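Local coordinates for ABC transporter periplasmic peptide-binding protein (Pseudoalteromonas, PDB 4QFL), which binds dipeptides in the periplasm, here Ala-Phe, and probably delivers them to an ABC transporter for uptake into the cell, at residues 144-149 with 444-449; 150-155 with 165-170; 222-227 with 242-247. One frame throughout, in Å; residues are numbered along the deposited sequence.

Contact 1. Residues 144-149 with 444-449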
loop_
_atom_site.group_PDB
_atom_site.type_symbol
_atom_site.label_atom_id
_atom_site.label_comp_id
_atom_site.label_asym_id
_atom_site.label_seq_id
_atom_site.Cartn_x
_atom_site.Cartn_y
_atom_site.Cartn_z
ATOM N N GLN A 144 6.581 -8.791 -7.202
ATOM C CA GLN A 144 7.737 -8.553 -8.049
ATOM C C GLN A 144 8.706 -7.562 -7.393
ATOM O O GLN A 144 9.912 -7.754 -7.444
ATOM C CB GLN A 144 7.302 -8.109 -9.444
ATOM C CG GLN A 144 6.317 -9.107 -10.073
ATOM C CD GLN A 144 5.684 -8.638 -11.383
ATOM O OE1 GLN A 144 5.710 -7.453 -11.725
ATOM N NE2 GLN A 144 5.102 -9.583 -12.120
ATOM N N SER A 145 8.178 -6.536 -6.735
ATOM C CA SER A 145 9.011 -5.546 -6.054
ATOM C C SER A 145 9.900 -6.132 -4.957
ATOM O O SER A 145 11.006 -5.663 -4.741
ATOM C CB SER A 145 8.150 -4.429 -5.460
ATOM O OG SER A 145 7.546 -3.666 -6.482
ATOM N N VAL A 146 9.416 -7.140 -4.251
ATOM C CA VAL A 146 10.216 -7.734 -3.191
ATOM C C VAL A 146 10.910 -9.021 -3.641
ATOM O O VAL A 146 11.540 -9.712 -2.832
ATOM C CB VAL A 146 9.385 -8.002 -1.933
ATOM C CG1 VAL A 146 8.754 -6.700 -1.452
ATOM C CG2 VAL A 146 8.333 -9.065 -2.218
ATOM N N GLY A 147 10.784 -9.347 -4.925
ATOM C CA GLY A 147 11.552 -10.426 -5.524
ATOM C C GLY A 147 11.087 -11.844 -5.244
ATOM O O GLY A 147 11.893 -12.710 -4.912
ATOM N N ILE A 148 9.792 -12.075 -5.399
ATOM C CA ILE A 148 9.253 -13.424 -5.310
ATOM C C ILE A 148 10.107 -14.384 -6.147
ATOM O O ILE A 148 10.535 -15.425 -5.659
ATOM C CB ILE A 148 7.758 -13.467 -5.718
ATOM C CG1 ILE A 148 7.004 -14.469 -4.844
ATOM C CG2 ILE A 148 7.553 -13.715 -7.215
ATOM C CD1 ILE A 148 6.928 -14.058 -3.395
ATOM N N ASP A 149 10.319 -14.000 -7.407
ATOM C CA ASP A 149 11.136 -14.718 -8.375
ATOM C C ASP A 149 12.305 -15.445 -7.762
ATOM O O ASP A 149 12.388 -16.669 -7.793
ATOM C CB ASP A 149 11.733 -13.714 -9.374
ATOM C CG ASP A 149 11.833 -14.268 -10.781
ATOM O OD1 ASP A 149 12.771 -15.043 -11.057
ATOM O OD2 ASP A 149 10.971 -13.920 -11.609
ATOM N N PHE A 444 11.328 -0.362 2.463
ATOM C CA PHE A 444 12.543 -0.345 1.661
ATOM C C PHE A 444 12.408 -1.160 0.400
ATOM O O PHE A 444 12.450 -0.624 -0.701
ATOM C CB PHE A 444 13.723 -0.837 2.487
ATOM C CG PHE A 444 14.077 0.077 3.625
ATOM C CD1 PHE A 444 14.734 1.284 3.388
ATOM C CD2 PHE A 444 13.749 -0.255 4.919
ATOM C CE1 PHE A 444 15.071 2.130 4.432
ATOM C CE2 PHE A 444 14.082 0.583 5.974
ATOM C CZ PHE A 444 14.740 1.777 5.731
ATOM N N SER A 445 12.229 -2.462 0.560
ATOM C CA SER A 445 12.162 -3.338 -0.597
ATOM C C SER A 445 11.054 -2.998 -1.616
ATOM O O SER A 445 11.309 -3.025 -2.817
ATOM C CB SER A 445 12.134 -4.805 -0.168
ATOM O OG SER A 445 13.429 -5.209 0.255
ATOM N N PRO A 446 9.831 -2.654 -1.156
ATOM C CA PRO A 446 8.783 -2.344 -2.143
ATOM C C PRO A 446 8.885 -0.943 -2.736
ATOM O O PRO A 446 8.034 -0.572 -3.547
ATOM C CB PRO A 446 7.479 -2.429 -1.334
ATOM C CG PRO A 446 7.848 -3.034 -0.005
ATOM C CD PRO A 446 9.302 -2.705 0.215
ATOM N N LEU A 447 9.891 -0.173 -2.339
ATOM C CA LEU A 447 9.928 1.239 -2.678
ATOM C C LEU A 447 11.156 1.614 -3.451
ATOM O O LEU A 447 11.059 2.148 -4.549
ATOM C CB LEU A 447 9.931 2.074 -1.407
ATOM C CG LEU A 447 8.698 2.912 -1.120
ATOM C CD1 LEU A 447 7.468 2.028 -1.131
ATOM C CD2 LEU A 447 8.863 3.614 0.206
ATOM N N LEU A 448 12.313 1.356 -2.844
ATOM C CA LEU A 448 13.596 1.855 -3.344
ATOM C C LEU A 448 14.574 0.815 -3.922
ATOM O O LEU A 448 15.650 1.177 -4.396
ATOM C CB LEU A 448 14.297 2.657 -2.243
ATOM C CG LEU A 448 13.686 4.023 -1.936
ATOM C CD1 LEU A 448 14.395 4.675 -0.768
ATOM C CD2 LEU A 448 13.737 4.922 -3.152
ATOM N N SER A 449 14.209 -0.460 -3.910
ATOM C CA SER A 449 15.105 -1.501 -4.408
ATOM C C SER A 449 15.195 -1.517 -5.927
ATOM O O SER A 449 14.401 -0.884 -6.609
ATOM C CB SER A 449 14.665 -2.876 -3.911
ATOM O OG SER A 449 13.367 -3.174 -4.396
HETATM O O HOH W 1 5.910 -2.102 -4.460
#
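Val-146 lays its CG1 methyl against the ring of Pro-446, the two side chains slanting across one another with CG1 4.0 Å from Pro-446 CG. The same methyl reaches the CB of Ser-445. It is placed there by a chi1 of -57°, which sets CG1 opposite the carbonyl carbon. Next to this small apolar patch, Ser-145 turns its CB toward the CA of Pro-446. Its hydroxyl has two partners: OG bonds to Pro-141 O one helical turn back, and a water donates to it. That water, 3.0 Å from Ser-145 OG, gives its second hydrogen to Pro-446 O at 2.8 Å, so the polar link between the segments runs through this one water, and no direct hydrogen bond spans them.

The carbonyls of Ser-145 and Ser-445 approach with their oxygens 3.3 Å apart, an approach of two acceptors that is probably made tolerable by the donor each oxygen has. Thr-451 OG1 bonds to Ser-145 O, while Ser-449 OG donates to Ser-445 O at 2.6 Å, lying in the carbonyl plane on a lone pair. Ser-449 OG sits between its own backbone N and carbonyl carbon (chi1 62°), and from there it also caps Ala-452 N and bonds to Thr-451 OG1. With an alanine here, Ser-445 O is likely to lose this donor, Ala-452 N its cap, and the Thr-451 hydroxyl one of its two partners.

Helix 141-145 ends here in a Schellman motif at Gly-147, and Ser-449 is the N-cap of helix 450-454. The contact thus joins the C-terminal end of helix 141-145 to the turn 445-448, where Pro-446 packs on Trp-433, a residue of the dipeptide pocket in this family 5 solute-binding protein.

Contact 2. Residues 150-155 with 165-170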
loop_
_atom_site.group_PDB
_atom_site.type_symbol
_atom_site.label_atom_id
_atom_site.label_comp_id
_atom_site.label_asym_id
_atom_site.label_seq_id
_atom_site.Cartn_x
_atom_site.Cartn_y
_atom_site.Cartn_z
ATOM N N GLN A 150 13.218 -14.665 -7.202
ATOM C CA GLN A 150 14.432 -15.205 -6.620
ATOM C C GLN A 150 14.163 -15.738 -5.220
ATOM O O GLN A 150 15.089 -15.942 -4.442
ATOM C CB GLN A 150 15.530 -14.145 -6.598
ATOM C CG GLN A 150 15.723 -13.460 -7.939
ATOM C CD GLN A 150 16.240 -12.044 -7.808
ATOM O OE1 GLN A 150 15.489 -11.080 -7.963
ATOM N NE2 GLN A 150 17.529 -11.912 -7.524
ATOM N N LEU A 151 12.894 -15.971 -4.904
ATOM C CA LEU A 151 12.548 -16.489 -3.583
ATOM C C LEU A 151 11.900 -17.866 -3.563
ATOM O O LEU A 151 12.460 -18.801 -2.992
ATOM C CB LEU A 151 11.669 -15.514 -2.811
ATOM C CG LEU A 151 11.625 -15.940 -1.343
ATOM C CD1 LEU A 151 13.021 -15.911 -0.774
ATOM C CD2 LEU A 151 10.717 -15.051 -0.537
ATOM N N ILE A 152 10.718 -18.000 -4.155
ATOM C CA ILE A 152 9.976 -19.259 -4.039
ATOM C C ILE A 152 10.352 -20.285 -5.113
ATOM O O ILE A 152 10.143 -20.044 -6.301
ATOM C CB ILE A 152 8.452 -19.038 -4.077
ATOM C CG1 ILE A 152 8.015 -18.113 -2.942
ATOM C CG2 ILE A 152 7.745 -20.356 -3.947
ATOM C CD1 ILE A 152 6.552 -17.736 -3.003
ATOM N N ARG A 153 10.896 -21.426 -4.689
ATOM C CA ARG A 153 11.313 -22.482 -5.617
ATOM C C ARG A 153 10.132 -23.373 -5.990
ATOM O O ARG A 153 9.865 -23.628 -7.167
ATOM C CB ARG A 153 12.447 -23.331 -5.017
ATOM C CG ARG A 153 13.149 -24.276 -6.013
ATOM C CD ARG A 153 14.061 -25.275 -5.292
ATOM N NE ARG A 153 13.304 -26.413 -4.765
ATOM C CZ ARG A 153 13.657 -27.131 -3.703
ATOM N NH1 ARG A 153 14.761 -26.835 -3.035
ATOM N NH2 ARG A 153 12.897 -28.143 -3.302
ATOM N N LYS A 154 9.429 -23.857 -4.978
ATOM C CA LYS A 154 8.225 -24.617 -5.211
ATOM C C LYS A 154 7.419 -24.628 -3.926
ATOM O O LYS A 154 7.884 -24.168 -2.889
ATOM C CB LYS A 154 8.548 -26.041 -5.696
ATOM C CG LYS A 154 9.413 -26.877 -4.767
ATOM C CD LYS A 154 9.629 -28.281 -5.344
ATOM C CE LYS A 154 10.327 -29.221 -4.348
ATOM N NZ LYS A 154 10.487 -30.630 -4.855
ATOM N N ILE A 155 6.190 -25.115 -4.017
ATOM C CA ILE A 155 5.373 -25.374 -2.851
ATOM C C ILE A 155 4.989 -26.840 -2.922
ATOM O O ILE A 155 4.289 -27.260 -3.848
ATOM C CB ILE A 155 4.087 -24.533 -2.858
ATOM C CG1 ILE A 155 4.408 -23.070 -3.146
ATOM C CG2 ILE A 155 3.327 -24.700 -1.535
ATOM C CD1 ILE A 155 3.185 -22.189 -3.256
ATOM N N PHE A 165 6.445 -24.403 1.580
ATOM C CA PHE A 165 7.145 -23.515 0.652
ATOM C C PHE A 165 8.655 -23.781 0.717
ATOM O O PHE A 165 9.240 -23.816 1.801
ATOM C CB PHE A 165 6.886 -22.035 0.995
ATOM C CG PHE A 165 5.492 -21.544 0.676
ATOM C CD1 PHE A 165 4.390 -21.980 1.406
ATOM C CD2 PHE A 165 5.293 -20.603 -0.328
ATOM C CE1 PHE A 165 3.106 -21.509 1.119
ATOM C CE2 PHE A 165 4.017 -20.122 -0.615
ATOM C CZ PHE A 165 2.921 -20.579 0.109
ATOM N N GLU A 166 9.285 -23.957 -0.442
ATOM C CA GLU A 166 10.736 -24.098 -0.512
ATOM C C GLU A 166 11.349 -22.831 -1.106
ATOM O O GLU A 166 11.049 -22.463 -2.243
ATOM C CB GLU A 166 11.119 -25.310 -1.360
ATOM C CG GLU A 166 10.429 -26.594 -0.951
ATOM C CD GLU A 166 11.033 -27.201 0.301
ATOM O OE1 GLU A 166 11.953 -26.584 0.879
ATOM O OE2 GLU A 166 10.590 -28.299 0.707
ATOM N N LEU A 167 12.204 -22.167 -0.336
ATOM C CA LEU A 167 12.838 -20.928 -0.783
ATOM C C LEU A 167 14.270 -21.149 -1.279
ATOM O O LEU A 167 14.964 -22.071 -0.833
ATOM C CB LEU A 167 12.843 -19.899 0.348
ATOM C CG LEU A 167 11.516 -19.745 1.092
ATOM C CD1 LEU A 167 11.615 -18.661 2.153
ATOM C CD2 LEU A 167 10.376 -19.463 0.123
ATOM N N PHE A 168 14.706 -20.301 -2.205
ATOM C CA PHE A 168 16.064 -20.376 -2.718
ATOM C C PHE A 168 17.031 -19.886 -1.657
ATOM O O PHE A 168 18.188 -20.310 -1.608
ATOM C CB PHE A 168 16.215 -19.534 -3.980
ATOM C CG PHE A 168 15.576 -20.144 -5.188
ATOM C CD1 PHE A 168 15.970 -21.390 -5.633
ATOM C CD2 PHE A 168 14.580 -19.479 -5.877
ATOM C CE1 PHE A 168 15.378 -21.965 -6.749
ATOM C CE2 PHE A 168 13.979 -20.045 -6.993
ATOM C CZ PHE A 168 14.375 -21.291 -7.430
ATOM N N ASN A 169 16.536 -18.985 -0.814
ATOM C CA ASN A 169 17.314 -18.393 0.271
ATOM C C ASN A 169 16.378 -18.010 1.424
ATOM O O ASN A 169 15.184 -17.806 1.223
ATOM C CB ASN A 169 18.066 -17.144 -0.223
ATOM C CG ASN A 169 19.117 -17.459 -1.283
ATOM O OD1 ASN A 169 20.226 -17.899 -0.968
ATOM N ND2 ASN A 169 18.776 -17.222 -2.548
ATOM N N ALA A 170 16.908 -17.912 2.634
ATOM C CA ALA A 170 16.104 -17.388 3.725
ATOM C C ALA A 170 15.919 -15.884 3.533
ATOM O O ALA A 170 16.818 -15.185 3.063
ATOM C CB ALA A 170 16.756 -17.685 5.065
#
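The Phe-168 ring carries Arg-153 CB over one face, 3.9 Å from the ring centroid in a CH-pi contact, and meets the carbonyl carbon of Gln-150 at its edge. The two side chains, Arg-153 and Phe-168, cross at about a right angle. Beyond the ring, a bend at chi3 (82°) brings the guanidinium over Glu-166, whose CB lies 3.8 Å above the centre of the guanidinium plane, while Lys-154 CD comes up in plane at the edge. Guanidinium and carboxylate are nearly parallel, 12° apart. Arg-153 NH2 is nevertheless 4.6 Å from Glu-166 OE1, so any attraction is probably one of charge alone; no N-H points at the oxygen. The carboxylate bonds elsewhere, OE2 in a salt bridge with Arg-164 and OE1 with Ser-90 OG. A third flat group, the Phe-165 ring, has Ile-155 CG1 over one face, offset toward the rim, and Ile-152 CD1 at its edge. Ile-155 runs alongside it, its CD1 reaching Phe-165 CE2 at 3.5 Å.

These side chains belong to the beta hairpin of strands 152-159 and 162-167, interrupted here by a classic beta bulge: Arg-153 and Lys-154 both face Glu-166. Glu-166 O takes a 2.7 Å bond from Arg-153 N and a weak one from Lys-154 N. Past the bulge Glu-166 N donates to Lys-154 O at 2.8 Å, and on the other side Phe-168 N donates to Leu-151 O. The extra residue lets Arg-153 and Lys-154 both lie along Glu-166, leaving Ile-152 and Ile-155 together on the face of Phe-165 and Leu-167.

On that buried face Leu-167 CD2 meets both Leu-151 CG and Ile-152 CG1. Helix 115-126 packs against Ile-152 and Ile-155, and Phe-174 of helix 174-178 touches Leu-151 and Leu-167.

Contact 3. Residues 222-227 with 242-247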
loop_
_atom_site.group_PDB
_atom_site.type_symbol
_atom_site.label_atom_id
_atom_site.label_comp_id
_atom_site.label_asym_id
_atom_site.label_seq_id
_atom_site.Cartn_x
_atom_site.Cartn_y
_atom_site.Cartn_z
ATOM N N HIS A 222 -18.627 4.083 -10.610
ATOM C CA HIS A 222 -19.832 4.484 -9.885
ATOM C C HIS A 222 -19.991 3.710 -8.597
ATOM O O HIS A 222 -20.044 4.300 -7.525
ATOM C CB HIS A 222 -21.094 4.336 -10.739
ATOM C CG HIS A 222 -22.351 4.754 -10.034
ATOM N ND1 HIS A 222 -23.600 4.294 -10.396
ATOM C CD2 HIS A 222 -22.551 5.590 -8.985
ATOM C CE1 HIS A 222 -24.513 4.829 -9.604
ATOM N NE2 HIS A 222 -23.902 5.619 -8.739
ATOM N N LEU A 223 -20.071 2.391 -8.684
ATOM C CA LEU A 223 -20.236 1.639 -7.453
ATOM C C LEU A 223 -19.786 0.195 -7.464
ATOM O O LEU A 223 -19.604 -0.419 -8.509
ATOM C CB LEU A 223 -21.670 1.733 -6.926
ATOM C CG LEU A 223 -22.845 1.151 -7.704
ATOM C CD1 LEU A 223 -22.765 -0.361 -7.895
ATOM C CD2 LEU A 223 -24.115 1.515 -6.963
ATOM N N VAL A 224 -19.592 -0.325 -6.263
ATOM C CA VAL A 224 -19.381 -1.740 -6.075
ATOM C C VAL A 224 -20.329 -2.223 -4.984
ATOM O O VAL A 224 -20.525 -1.566 -3.962
ATOM C CB VAL A 224 -17.894 -2.085 -5.810
ATOM C CG1 VAL A 224 -17.169 -0.903 -5.228
ATOM C CG2 VAL A 224 -17.756 -3.323 -4.937
ATOM N N ARG A 225 -20.965 -3.355 -5.253
ATOM C CA ARG A 225 -21.921 -3.938 -4.345
ATOM C C ARG A 225 -21.466 -5.350 -3.971
ATOM O O ARG A 225 -21.156 -6.167 -4.844
ATOM C CB ARG A 225 -23.297 -3.958 -5.012
ATOM C CG ARG A 225 -24.418 -4.386 -4.117
ATOM C CD ARG A 225 -25.686 -4.591 -4.925
ATOM N NE ARG A 225 -26.010 -3.440 -5.765
ATOM C CZ ARG A 225 -26.565 -2.322 -5.312
ATOM N NH1 ARG A 225 -26.835 -2.190 -4.023
ATOM N NH2 ARG A 225 -26.839 -1.328 -6.143
ATOM N N PHE A 226 -21.391 -5.601 -2.665
ATOM C CA PHE A 226 -21.115 -6.920 -2.112
ATOM C C PHE A 226 -22.276 -7.331 -1.213
ATOM O O PHE A 226 -23.025 -6.479 -0.708
ATOM C CB PHE A 226 -19.869 -6.906 -1.220
ATOM C CG PHE A 226 -18.577 -6.597 -1.937
ATOM C CD1 PHE A 226 -18.417 -6.856 -3.290
ATOM C CD2 PHE A 226 -17.508 -6.060 -1.231
ATOM C CE1 PHE A 226 -17.221 -6.575 -3.928
ATOM C CE2 PHE A 226 -16.303 -5.773 -1.868
ATOM C CZ PHE A 226 -16.165 -6.033 -3.222
ATOM N N TYR A 227 -22.426 -8.632 -0.994
ATOM C CA TYR A 227 -23.386 -9.102 -0.006
ATOM C C TYR A 227 -22.770 -10.103 0.959
ATOM O O TYR A 227 -21.745 -10.727 0.675
ATOM C CB TYR A 227 -24.645 -9.665 -0.668
ATOM C CG TYR A 227 -24.435 -10.927 -1.463
ATOM C CD1 TYR A 227 -23.888 -10.884 -2.737
ATOM C CD2 TYR A 227 -24.800 -12.158 -0.946
ATOM C CE1 TYR A 227 -23.702 -12.035 -3.472
ATOM C CE2 TYR A 227 -24.623 -13.313 -1.671
ATOM C CZ TYR A 227 -24.076 -13.249 -2.934
ATOM O OH TYR A 227 -23.902 -14.402 -3.658
ATOM N N LEU A 242 -23.163 -4.325 1.502
ATOM C CA LEU A 242 -22.078 -3.367 1.547
ATOM C C LEU A 242 -21.961 -2.763 0.164
ATOM O O LEU A 242 -21.680 -3.476 -0.802
ATOM C CB LEU A 242 -20.769 -4.081 1.862
ATOM C CG LEU A 242 -20.011 -3.706 3.128
ATOM C CD1 LEU A 242 -18.671 -4.446 3.122
ATOM C CD2 LEU A 242 -19.816 -2.197 3.203
ATOM N N VAL A 243 -22.182 -1.457 0.054
ATOM C CA VAL A 243 -21.959 -0.770 -1.201
ATOM C C VAL A 243 -20.828 0.237 -1.017
ATOM O O VAL A 243 -20.761 0.924 -0.001
ATOM C CB VAL A 243 -23.229 -0.033 -1.690
ATOM C CG1 VAL A 243 -23.050 0.431 -3.130
ATOM C CG2 VAL A 243 -24.452 -0.933 -1.572
ATOM N N TYR A 244 -19.926 0.286 -1.995
ATOM C CA TYR A 244 -18.927 1.345 -2.093
ATOM C C TYR A 244 -19.361 2.366 -3.144
ATOM O O TYR A 244 -19.644 2.019 -4.295
ATOM C CB TYR A 244 -17.556 0.780 -2.462
ATOM C CG TYR A 244 -16.947 -0.094 -1.407
ATOM C CD1 TYR A 244 -17.308 -1.429 -1.296
ATOM C CD2 TYR A 244 -16.023 0.411 -0.516
ATOM C CE1 TYR A 244 -16.760 -2.235 -0.328
ATOM C CE2 TYR A 244 -15.470 -0.389 0.467
ATOM C CZ TYR A 244 -15.839 -1.714 0.547
ATOM O OH TYR A 244 -15.291 -2.522 1.508
ATOM N N ASP A 245 -19.415 3.625 -2.730
ATOM C CA ASP A 245 -19.791 4.720 -3.604
ATOM C C ASP A 245 -18.504 5.378 -4.062
ATOM O O ASP A 245 -17.833 6.040 -3.283
ATOM C CB ASP A 245 -20.657 5.711 -2.824
ATOM C CG ASP A 245 -21.090 6.901 -3.651
ATOM O OD1 ASP A 245 -20.462 7.162 -4.688
ATOM O OD2 ASP A 245 -22.057 7.586 -3.254
ATOM N N ILE A 246 -18.140 5.167 -5.317
ATOM C CA ILE A 246 -16.889 5.711 -5.830
ATOM C C ILE A 246 -16.985 7.213 -6.058
ATOM O O ILE A 246 -17.630 7.671 -6.998
ATOM C CB ILE A 246 -16.495 5.037 -7.127
ATOM C CG1 ILE A 246 -16.479 3.523 -6.934
ATOM C CG2 ILE A 246 -15.143 5.539 -7.583
ATOM C CD1 ILE A 246 -15.559 3.070 -5.862
ATOM N N THR A 247 -16.341 7.977 -5.190
ATOM C CA THR A 247 -16.447 9.430 -5.212
ATOM C C THR A 247 -15.065 10.037 -4.995
ATOM O O THR A 247 -14.648 10.249 -3.856
ATOM C CB THR A 247 -17.363 9.929 -4.087
ATOM O OG1 THR A 247 -18.587 9.190 -4.094
ATOM C CG2 THR A 247 -17.669 11.398 -4.264
#
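Val-224 and Tyr-244 exchange two backbone hydrogen bonds at the centre of antiparallel strands 223-228 and 241-246, Val-224 N to Tyr-244 O at 3.1 Å and Tyr-244 N to Val-224 O at 2.8 Å; Phe-226 and Leu-242 exchange another two, and Ile-246 N donates to His-222 O. Between them run CA-H...O contacts, among them Val-243 CA to Val-224 O at 3.2 Å. Strand 213-219 flanks 223-228, and strand 30-35 runs parallel to 241-246.

Apolar contacts fill the face made by Val-224, Phe-226, Leu-242 and Tyr-244. Val-224 lies alongside Tyr-244, its CG1 only 3.3 Å from Tyr-244 CB, while CG2 is over the rim of one face of the Phe-226 ring. Its chi1 of 25° is far from a staggered value, so the methyl positions are somewhat doubtful and the closeness may be overstated. The rings of Phe-226 and Tyr-244 meet obliquely, Phe-226 CE2 3.9 Å from Tyr-244 CE1 and the planes 70° apart. Helix 50-60 packs on this face through Leu-60, Ile-55 and Gln-59. Across the sheet, Leu-223 CD2 touches Val-243 CG1.

That other face mixes charged and aliphatic groups. Arg-225 runs beside Val-243, NH1 coming 3.6 Å from Val-243 CG2, and its NE forms a salt bridge with Glu-217 of strand 213-219. Asp-245 OD2 forms one with Lys-256.

The two sides thus differ in chemistry: aromatic and aliphatic groups are buried beneath helix 50-60, whereas the partly exposed side carries charges whose mates lie outside both segments, as expected of a sheet with one face in the core and the other nearer solvent.

Following the chain from the N terminus, the first of the contact segments is reached at the end of helix 141-145. Contact 2 comes almost at once, closing a short hairpin that joins edge strand 152-159 to 162-167 in a four-stranded antiparallel sheet. Contact 3 follows in series, joining two strands that lie between 213-219 and 30-35. Only much later does 444-449 return to 144-149, tying the end of helix 141-145 to the turn before helix 450-454, so the long loop of contact 1 encloses both others and none cross. Contacts 1 and 2 touch: Asp-149 O lies 3.8 Å from Phe-168 CE2. Contact 3 stands across the chain's centre from contact 1, their centres about 32 Å apart.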